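Local coordinates for protein large component of pyocin AP41 (Pseudomonas aeruginosa, PDB 4UHQ) that forms the nuclease domain of a bacteriocin and probably cleaves DNA as a metal-dependent endonuclease of the HNH type, at residues E50-A55 and F94-V99; M54-S57 and S61-E64; E86-K91 and R121-H126. All blocks are in the same frame, centred on the assembly; numbering follows the deposited sequence. Where two conformers were deposited one is given.

Contact 1 of 3, residues E50-A55 and F94-V99; sequences EQFWMA and FEIHHV. With NI (nickel (II) ion), chain E.
The delta methyl of I96 rides over one face of the F52 ring, and this is the closest approach between residues 50-55 and 94-99. CD1 of I96 stands 3.9 Å from CD1 of F52, offset toward the rim, in a CH-pi contact whose line to the ring centre lies 24° off the ring normal. An extended I96 side chain (chi2 169°) gives the methyl that reach. F52 turns its own CD1 over the centre of the W53 indole, 3.6 Å above the plane, so methyl, phenyl and indole pack as one apolar group. I33 and L37 of helix 31-37 also touch F52, and I116 of the adjacent strand touches I96.

Toward F94 the fit is slacker. W53 CH2 comes within 4.2 Å of F94 CB, and the phenyl end of F94 leads away from the helix. The indole nitrogen instead reaches the strand through water 1, which lies in the indole plane at its edge; W53 NE1 donates to it at 2.9 Å, and it donates to F94 O at 2.9 Å.

One residue beyond I96, H97 binds nickel through ND1 at 2.1 Å, with H122 and H126 of helix 119-132 as further ligands. Helix and strand thus hold together by dispersion, with one bridging water pairing the two polar atoms, while the metal chemistry is left to the next residue of the strand.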
loop_
_atom_site.group_PDB
_atom_site.type_symbol
_atom_site.label_atom_id
_atom_site.label_comp_id
_atom_site.label_asym_id
_atom_site.label_seq_id
_atom_site.Cartn_x
_atom_site.Cartn_y
_atom_site.Cartn_z
ATOM N N GLU A 50 -5.277 -4.910 -6.917
ATOM C CA GLU A 50 -6.713 -4.740 -7.096
ATOM C C GLU A 50 -7.469 -5.332 -5.916
ATOM O O GLU A 50 -8.368 -4.682 -5.378
ATOM C CB GLU A 50 -7.157 -5.372 -8.421
ATOM C CG GLU A 50 -6.663 -4.609 -9.583
ATOM C CD GLU A 50 -6.884 -5.337 -10.896
ATOM O OE1 GLU A 50 -7.311 -6.520 -10.871
ATOM O OE2 GLU A 50 -6.614 -4.736 -11.955
ATOM N N GLN A 51 -7.104 -6.528 -5.458
ATOM C CA GLN A 51 -7.852 -7.136 -4.368
ATOM C C GLN A 51 -7.549 -6.410 -3.069
ATOM O O GLN A 51 -8.406 -6.330 -2.177
ATOM C CB GLN A 51 -7.559 -8.647 -4.264
ATOM C CG GLN A 51 -8.001 -9.425 -5.499
ATOM C CD GLN A 51 -7.966 -10.938 -5.311
ATOM O OE1 GLN A 51 -8.300 -11.453 -4.244
ATOM N NE2 GLN A 51 -7.571 -11.651 -6.357
ATOM N N PHE A 52 -6.337 -5.848 -2.961
ATOM C CA PHE A 52 -5.994 -5.065 -1.789
ATOM C C PHE A 52 -6.947 -3.868 -1.676
ATOM O O PHE A 52 -7.517 -3.589 -0.613
ATOM C CB PHE A 52 -4.526 -4.573 -1.878
ATOM C CG PHE A 52 -4.152 -3.670 -0.756
ATOM C CD1 PHE A 52 -4.353 -2.301 -0.861
ATOM C CD2 PHE A 52 -3.566 -4.174 0.374
ATOM C CE1 PHE A 52 -4.042 -1.458 0.211
ATOM C CE2 PHE A 52 -3.188 -3.335 1.432
ATOM C CZ PHE A 52 -3.458 -1.974 1.362
ATOM N N TRP A 53 -7.091 -3.109 -2.753
ATOM C CA TRP A 53 -7.908 -1.904 -2.615
ATOM C C TRP A 53 -9.374 -2.287 -2.490
ATOM O O TRP A 53 -10.141 -1.583 -1.822
ATOM C CB TRP A 53 -7.686 -0.942 -3.760
ATOM C CG TRP A 53 -6.305 -0.317 -3.642
ATOM C CD1 TRP A 53 -5.256 -0.527 -4.475
ATOM C CD2 TRP A 53 -5.850 0.557 -2.594
ATOM N NE1 TRP A 53 -4.162 0.197 -4.026
ATOM C CE2 TRP A 53 -4.485 0.842 -2.869
ATOM C CE3 TRP A 53 -6.439 1.085 -1.430
ATOM C CZ2 TRP A 53 -3.712 1.678 -2.069
ATOM C CZ3 TRP A 53 -5.658 1.943 -0.642
ATOM C CH2 TRP A 53 -4.302 2.209 -0.958
ATOM N N MET A 54 -9.802 -3.406 -3.102
ATOM C CA MET A 54 -11.195 -3.865 -2.847
ATOM C C MET A 54 -11.391 -4.231 -1.370
ATOM O O MET A 54 -12.462 -3.952 -0.807
ATOM C CB MET A 54 -11.519 -5.050 -3.731
ATOM C CG MET A 54 -11.346 -4.704 -5.175
ATOM S SD MET A 54 -12.733 -5.383 -6.043
ATOM C CE MET A 54 -14.062 -4.808 -4.915
ATOM N N ALA A 55 -10.383 -4.829 -0.733
ATOM C CA ALA A 55 -10.488 -5.117 0.701
ATOM C C ALA A 55 -10.628 -3.833 1.507
ATOM O O ALA A 55 -11.440 -3.767 2.439
ATOM C CB ALA A 55 -9.262 -5.910 1.189
ATOM N N PHE A 94 -1.844 6.672 -4.240
ATOM C CA PHE A 94 -1.152 5.941 -3.189
ATOM C C PHE A 94 -0.585 4.631 -3.741
ATOM O O PHE A 94 -1.217 3.928 -4.542
ATOM C CB PHE A 94 -2.120 5.686 -2.012
ATOM C CG PHE A 94 -2.431 6.919 -1.223
ATOM C CD1 PHE A 94 -1.628 7.299 -0.193
ATOM C CD2 PHE A 94 -3.590 7.637 -1.481
ATOM C CE1 PHE A 94 -1.910 8.443 0.561
ATOM C CE2 PHE A 94 -3.874 8.772 -0.738
ATOM C CZ PHE A 94 -3.067 9.151 0.281
ATOM N N GLU A 95 0.632 4.338 -3.311
ATOM C CA GLU A 95 1.392 3.190 -3.790
ATOM C C GLU A 95 1.662 2.203 -2.687
ATOM O O GLU A 95 1.794 2.593 -1.537
ATOM C CB GLU A 95 2.753 3.680 -4.394
ATOM C CG GLU A 95 2.468 4.460 -5.701
ATOM C CD GLU A 95 3.668 5.054 -6.362
ATOM O OE1 GLU A 95 4.765 4.995 -5.762
ATOM O OE2 GLU A 95 3.497 5.614 -7.475
ATOM N N ILE A 96 1.755 0.923 -3.047
ATOM C CA ILE A 96 2.149 -0.117 -2.116
ATOM C C ILE A 96 3.648 -0.357 -2.314
ATOM O O ILE A 96 4.069 -0.742 -3.416
ATOM C CB ILE A 96 1.357 -1.394 -2.387
ATOM C CG1 ILE A 96 -0.142 -1.136 -2.316
ATOM C CG2 ILE A 96 1.775 -2.462 -1.336
ATOM C CD1 ILE A 96 -0.957 -2.325 -2.855
ATOM N N HIS A 97 4.447 -0.013 -1.312
ATOM C CA HIS A 97 5.904 -0.177 -1.405
ATOM C C HIS A 97 6.355 -1.399 -0.616
ATOM O O HIS A 97 5.855 -1.703 0.479
ATOM C CB HIS A 97 6.572 1.119 -0.891
ATOM C CG HIS A 97 8.000 0.990 -0.411
ATOM N ND1 HIS A 97 9.103 0.826 -1.248
ATOM C CD2 HIS A 97 8.504 1.121 0.844
ATOM C CE1 HIS A 97 10.204 0.819 -0.517
ATOM N NE2 HIS A 97 9.868 0.991 0.758
ATOM N N HIS A 98 7.292 -2.127 -1.212
ATOM C CA HIS A 98 7.922 -3.255 -0.547
ATOM C C HIS A 98 9.069 -2.743 0.317
ATOM O O HIS A 98 10.053 -2.203 -0.174
ATOM C CB HIS A 98 8.420 -4.267 -1.605
ATOM C CG HIS A 98 7.286 -4.978 -2.279
ATOM N ND1 HIS A 98 6.634 -4.483 -3.396
ATOM C CD2 HIS A 98 6.685 -6.152 -1.965
ATOM C CE1 HIS A 98 5.646 -5.321 -3.718
ATOM N NE2 HIS A 98 5.656 -6.337 -2.864
ATOM N N VAL A 99 8.910 -2.895 1.629
ATOM C CA VAL A 99 9.801 -2.309 2.627
ATOM C C VAL A 99 11.234 -2.784 2.426
ATOM O O VAL A 99 12.162 -1.971 2.407
ATOM C CB VAL A 99 9.313 -2.660 4.037
ATOM C CG1 VAL A 99 10.262 -2.153 5.087
ATOM C CG2 VAL A 99 7.941 -2.010 4.297
HETATM NI NI NI E . 9.391 0.519 -3.293
HETATM O O HOH W 1 -1.598 1.112 -5.018
HETATM O O HOH W 2 10.574 -1.168 -2.653
#

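Contact 2 of 3, residues M54-S57 and S61-E64; sequences MAVS and SALE
This is a tight corner between consecutive helices: the end of helix 45-57 gives way through a short connection to helix 60-63, and V56 and S57 rest against A62 and L63 at the periphery of the DNase domain. The backbones come close, with the CA atoms of V56 and A62 5.9 Å apart. On the more buried side, V56 CG1 meets the A62 methyl CB at 4.0 Å.

L63 handles the other half. Its CG is swung roughly opposite the backbone N (chi1 -153°), which brings the forked end back over the last turn of the first helix. CD1 lies 3.9 Å from S57 CA, and both methyls of the fork come about equally near S57 O, CD1 at 4.0 Å and CD2 at 4.1 Å. V74 of helix 68-75 touches both S57 and L63.

The S57 side chain turns back into its own helix: OG donates to M54 O at 2.6 Å, meeting the carbonyl at a C=O...O angle of 125° and only 17° out of its plane. At the start of the second helix, D59 OD2 accepts from A62 N, and A62 O accepts from W17 NE1. S57 OG, A62 N and A62 O thus each have a partner not across this contact, and the corner closes by van der Waals contact, methyl on methyl at V56 and A62 and methyl on backbone at L63 and S57.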
loop_
_atom_site.group_PDB
_atom_site.type_symbol
_atom_site.label_atom_id
_atom_site.label_comp_id
_atom_site.label_asym_id
_atom_site.label_seq_id
_atom_site.Cartn_x
_atom_site.Cartn_y
_atom_site.Cartn_z
ATOM N N MET A 54 -9.802 -3.406 -3.102
ATOM C CA MET A 54 -11.195 -3.865 -2.847
ATOM C C MET A 54 -11.391 -4.231 -1.370
ATOM O O MET A 54 -12.462 -3.952 -0.807
ATOM C CB MET A 54 -11.519 -5.050 -3.731
ATOM C CG MET A 54 -11.346 -4.704 -5.175
ATOM S SD MET A 54 -12.733 -5.383 -6.043
ATOM C CE MET A 54 -14.062 -4.808 -4.915
ATOM N N ALA A 55 -10.383 -4.829 -0.733
ATOM C CA ALA A 55 -10.488 -5.117 0.701
ATOM C C ALA A 55 -10.628 -3.833 1.507
ATOM O O ALA A 55 -11.440 -3.767 2.439
ATOM C CB ALA A 55 -9.262 -5.910 1.189
ATOM N N VAL A 56 -9.857 -2.815 1.147
ATOM C CA VAL A 56 -10.015 -1.499 1.785
ATOM C C VAL A 56 -11.449 -1.025 1.647
ATOM O O VAL A 56 -12.058 -0.497 2.583
ATOM C CB VAL A 56 -9.028 -0.497 1.179
ATOM C CG1 VAL A 56 -9.308 0.958 1.603
ATOM C CG2 VAL A 56 -7.585 -0.902 1.580
ATOM N N SER A 57 -11.996 -1.159 0.453
ATOM C CA SER A 57 -13.358 -0.657 0.187
ATOM C C SER A 57 -14.428 -1.322 1.043
ATOM O O SER A 57 -15.506 -0.727 1.253
ATOM C CB SER A 57 -13.670 -0.828 -1.318
ATOM O OG SER A 57 -14.171 -2.149 -1.617
ATOM N N SER A 61 -13.620 1.221 8.722
ATOM C CA SER A 61 -12.570 1.986 9.354
ATOM C C SER A 61 -11.562 2.482 8.356
ATOM O O SER A 61 -11.095 3.606 8.444
ATOM C CB SER A 61 -11.864 1.152 10.443
ATOM O OG SER A 61 -12.783 0.797 11.443
ATOM N N ALA A 62 -11.223 1.658 7.378
ATOM C CA ALA A 62 -10.253 2.115 6.390
ATOM C C ALA A 62 -10.842 3.101 5.416
ATOM O O ALA A 62 -10.134 3.947 4.882
ATOM C CB ALA A 62 -9.662 0.888 5.630
ATOM N N LEU A 63 -12.130 2.959 5.114
ATOM C CA LEU A 63 -12.803 3.847 4.167
ATOM C C LEU A 63 -12.972 5.245 4.760
ATOM O O LEU A 63 -13.031 6.222 4.003
ATOM C CB LEU A 63 -14.172 3.270 3.824
ATOM C CG LEU A 63 -14.787 3.604 2.479
ATOM C CD1 LEU A 63 -13.990 3.020 1.323
ATOM C CD2 LEU A 63 -16.217 3.078 2.464
ATOM N N GLU A 64 -13.041 5.353 6.092
ATOM C CA GLU A 64 -13.527 6.588 6.752
ATOM C C GLU A 64 -12.632 7.787 6.456
ATOM O O GLU A 64 -13.133 8.927 6.465
ATOM C CB GLU A 64 -13.655 6.364 8.258
ATOM C CG GLU A 64 -13.841 7.624 9.072
ATOM C CD GLU A 64 -14.188 7.277 10.503
ATOM O OE1 GLU A 64 -14.039 6.087 10.861
ATOM O OE2 GLU A 64 -14.606 8.180 11.253
#

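Contact 3 of 3, residues E86-K91 and R121-H126; sequences EHLGSK and RHSEIH. With NI (nickel (II) ion), chain E.
The beta-beta-alpha metal finger of HNH nucleases supplies one side of this contact, its helix 119-132; L88 in the loop touches the helix at S123, and P119 is also against L88 and K91. L88 CD2 presses on S123 CB at 3.5 Å, tighter than ordinary carbon contact, with S123 OG beside it at 3.7 Å. A type II' turn from L88 to K91 steadies the loop, L88 N donating to K91 O and K91 N to L88 O.

Two residues before L88, E86 bends its carboxylate toward the beginning of the helix, but OE1 stays 4.3 Å from R121 N. T118 OG1 spans that interval, hydrogen-bonded to both atoms.

The helix face bearing H122 and H126 holds the nickel. H122 NE2 and H126 NE2, one turn apart, each bind it at 2.1 Å, and H97 from strand 95-98 adds a third imidazole.

R121 gives its NE to G24 O and lays one guanidinium face against I125 CG1, which sits toward the rim. Its NH1 donates to E124 OE1 at 2.9 Å in a salt bridge: the oxygen lies in the guanidinium plane and is approached on its anti side, 22° out of the carboxylate plane.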
loop_
_atom_site.group_PDB
_atom_site.type_symbol
_atom_site.label_atom_id
_atom_site.label_comp_id
_atom_site.label_asym_id
_atom_site.label_seq_id
_atom_site.Cartn_x
_atom_site.Cartn_y
_atom_site.Cartn_z
ATOM N N GLU A 86 1.783 15.550 -3.492
ATOM C CA GLU A 86 2.423 14.245 -3.205
ATOM C C GLU A 86 2.568 13.403 -4.460
ATOM O O GLU A 86 2.968 12.244 -4.397
ATOM C CB GLU A 86 1.597 13.502 -2.152
ATOM C CG GLU A 86 1.662 14.197 -0.783
ATOM C CD GLU A 86 3.010 14.144 -0.146
ATOM O OE1 GLU A 86 3.799 13.157 -0.377
ATOM O OE2 GLU A 86 3.389 15.070 0.617
ATOM N N HIS A 87 2.220 13.973 -5.603
ATOM C CA HIS A 87 2.392 13.297 -6.878
ATOM C C HIS A 87 3.844 13.296 -7.271
ATOM O O HIS A 87 4.648 14.052 -6.709
ATOM C CB HIS A 87 1.528 13.970 -7.959
ATOM C CG HIS A 87 0.057 13.897 -7.679
ATOM N ND1 HIS A 87 -0.886 14.468 -8.519
ATOM C CD2 HIS A 87 -0.639 13.331 -6.660
ATOM C CE1 HIS A 87 -2.094 14.239 -8.037
ATOM N NE2 HIS A 87 -1.971 13.593 -6.889
ATOM N N LEU A 88 4.204 12.412 -8.188
ATOM C CA LEU A 88 5.561 12.404 -8.739
ATOM C C LEU A 88 5.472 12.079 -10.224
ATOM O O LEU A 88 5.170 10.954 -10.589
ATOM C CB LEU A 88 6.425 11.385 -8.013
ATOM C CG LEU A 88 7.852 11.361 -8.551
ATOM C CD1 LEU A 88 8.643 12.418 -7.845
ATOM C CD2 LEU A 88 8.410 10.011 -8.304
ATOM N N GLY A 89 5.694 13.066 -11.078
ATOM C CA GLY A 89 5.452 12.887 -12.504
ATOM C C GLY A 89 4.027 12.420 -12.766
ATOM O O GLY A 89 3.076 12.984 -12.262
ATOM N N SER A 90 3.884 11.358 -13.544
ATOM C CA SER A 90 2.545 10.882 -13.862
ATOM C C SER A 90 1.967 10.032 -12.745
ATOM O O SER A 90 0.842 9.539 -12.863
ATOM C CB SER A 90 2.550 10.080 -15.154
ATOM O OG SER A 90 3.272 8.879 -14.980
ATOM N N LYS A 91 2.716 9.824 -11.672
ATOM C CA LYS A 91 2.195 8.983 -10.584
ATOM C C LYS A 91 1.431 9.802 -9.555
ATOM O O LYS A 91 1.976 10.744 -8.956
ATOM C CB LYS A 91 3.354 8.195 -9.916
ATOM C CG LYS A 91 4.008 7.164 -10.838
ATOM C CD LYS A 91 5.279 6.582 -10.242
ATOM C CE LYS A 91 6.483 7.484 -10.445
ATOM N NZ LYS A 91 7.716 6.837 -9.922
ATOM N N ARG A 121 6.736 10.259 -1.549
ATOM C CA ARG A 121 7.511 9.637 -0.467
ATOM C C ARG A 121 8.114 8.316 -0.920
ATOM O O ARG A 121 9.258 8.010 -0.535
ATOM C CB ARG A 121 6.656 9.428 0.808
ATOM C CG ARG A 121 7.446 8.951 2.018
ATOM C CD ARG A 121 8.603 9.925 2.422
ATOM N NE ARG A 121 9.496 9.212 3.320
ATOM C CZ ARG A 121 10.815 9.442 3.405
ATOM N NH1 ARG A 121 11.345 10.428 2.681
ATOM N NH2 ARG A 121 11.568 8.681 4.181
ATOM N N HIS A 122 7.434 7.561 -1.772
ATOM C CA HIS A 122 8.048 6.309 -2.250
ATOM C C HIS A 122 9.370 6.587 -2.975
ATOM O O HIS A 122 10.374 5.879 -2.785
ATOM C CB HIS A 122 7.057 5.629 -3.204
ATOM C CG HIS A 122 7.372 4.196 -3.510
ATOM N ND1 HIS A 122 6.635 3.471 -4.422
ATOM C CD2 HIS A 122 8.287 3.336 -3.006
ATOM C CE1 HIS A 122 7.115 2.241 -4.513
ATOM N NE2 HIS A 122 8.148 2.139 -3.691
ATOM N N SER A 123 9.389 7.587 -3.834
ATOM C CA SER A 123 10.613 7.953 -4.518
ATOM C C SER A 123 11.713 8.380 -3.545
ATOM O O SER A 123 12.900 7.942 -3.703
ATOM C CB SER A 123 10.307 9.052 -5.524
ATOM O OG SER A 123 11.470 9.476 -6.208
ATOM N N GLU A 124 11.349 9.191 -2.537
ATOM C CA GLU A 124 12.319 9.619 -1.555
ATOM C C GLU A 124 12.884 8.407 -0.821
ATOM O O GLU A 124 14.087 8.360 -0.540
ATOM C CB GLU A 124 11.707 10.599 -0.560
ATOM C CG GLU A 124 11.314 11.901 -1.239
ATOM C CD GLU A 124 10.555 12.824 -0.306
ATOM O OE1 GLU A 124 10.219 12.406 0.820
ATOM O OE2 GLU A 124 10.325 13.994 -0.689
ATOM N N ILE A 125 12.026 7.458 -0.481
ATOM C CA ILE A 125 12.521 6.289 0.274
ATOM C C ILE A 125 13.559 5.536 -0.543
ATOM O O ILE A 125 14.614 5.166 -0.027
ATOM C CB ILE A 125 11.354 5.367 0.653
ATOM C CG1 ILE A 125 10.546 6.024 1.757
ATOM C CG2 ILE A 125 11.844 3.958 1.046
ATOM C CD1 ILE A 125 9.191 5.280 2.020
ATOM N N HIS A 126 13.317 5.371 -1.841
ATOM C CA HIS A 126 14.283 4.668 -2.653
ATOM C C HIS A 126 15.576 5.453 -2.842
ATOM O O HIS A 126 16.644 4.845 -2.847
ATOM C CB HIS A 126 13.665 4.265 -3.975
ATOM C CG HIS A 126 12.794 3.066 -3.831
ATOM N ND1 HIS A 126 13.323 1.802 -3.750
ATOM C CD2 HIS A 126 11.453 2.938 -3.670
ATOM C CE1 HIS A 126 12.345 0.939 -3.533
ATOM N NE2 HIS A 126 11.199 1.601 -3.497
HETATM NI NI NI E . 9.391 0.519 -3.293
HETATM O O HOH W 2 10.574 -1.168 -2.653
#

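Overall arrangement
Contacts 1 and 3 converge on the nickel site, although their centres are 15 Å apart. Contact 1 brings H97 on the strand, contact 3 brings H122 and H126 on the helix, and water 2 on the metal belongs to both. A second link runs behind the metal: E95 OE1 lies 2.8 Å from H122 ND1, a probable hydrogen bond that would orient that imidazole. Contact 2 continues helix 45-57 away from the site. It shares M54 and A55 with contact 1, their centres 11 Å apart, but its nearest atoms stay about 16 Å from contact 3, on the opposite side of the chain's centre.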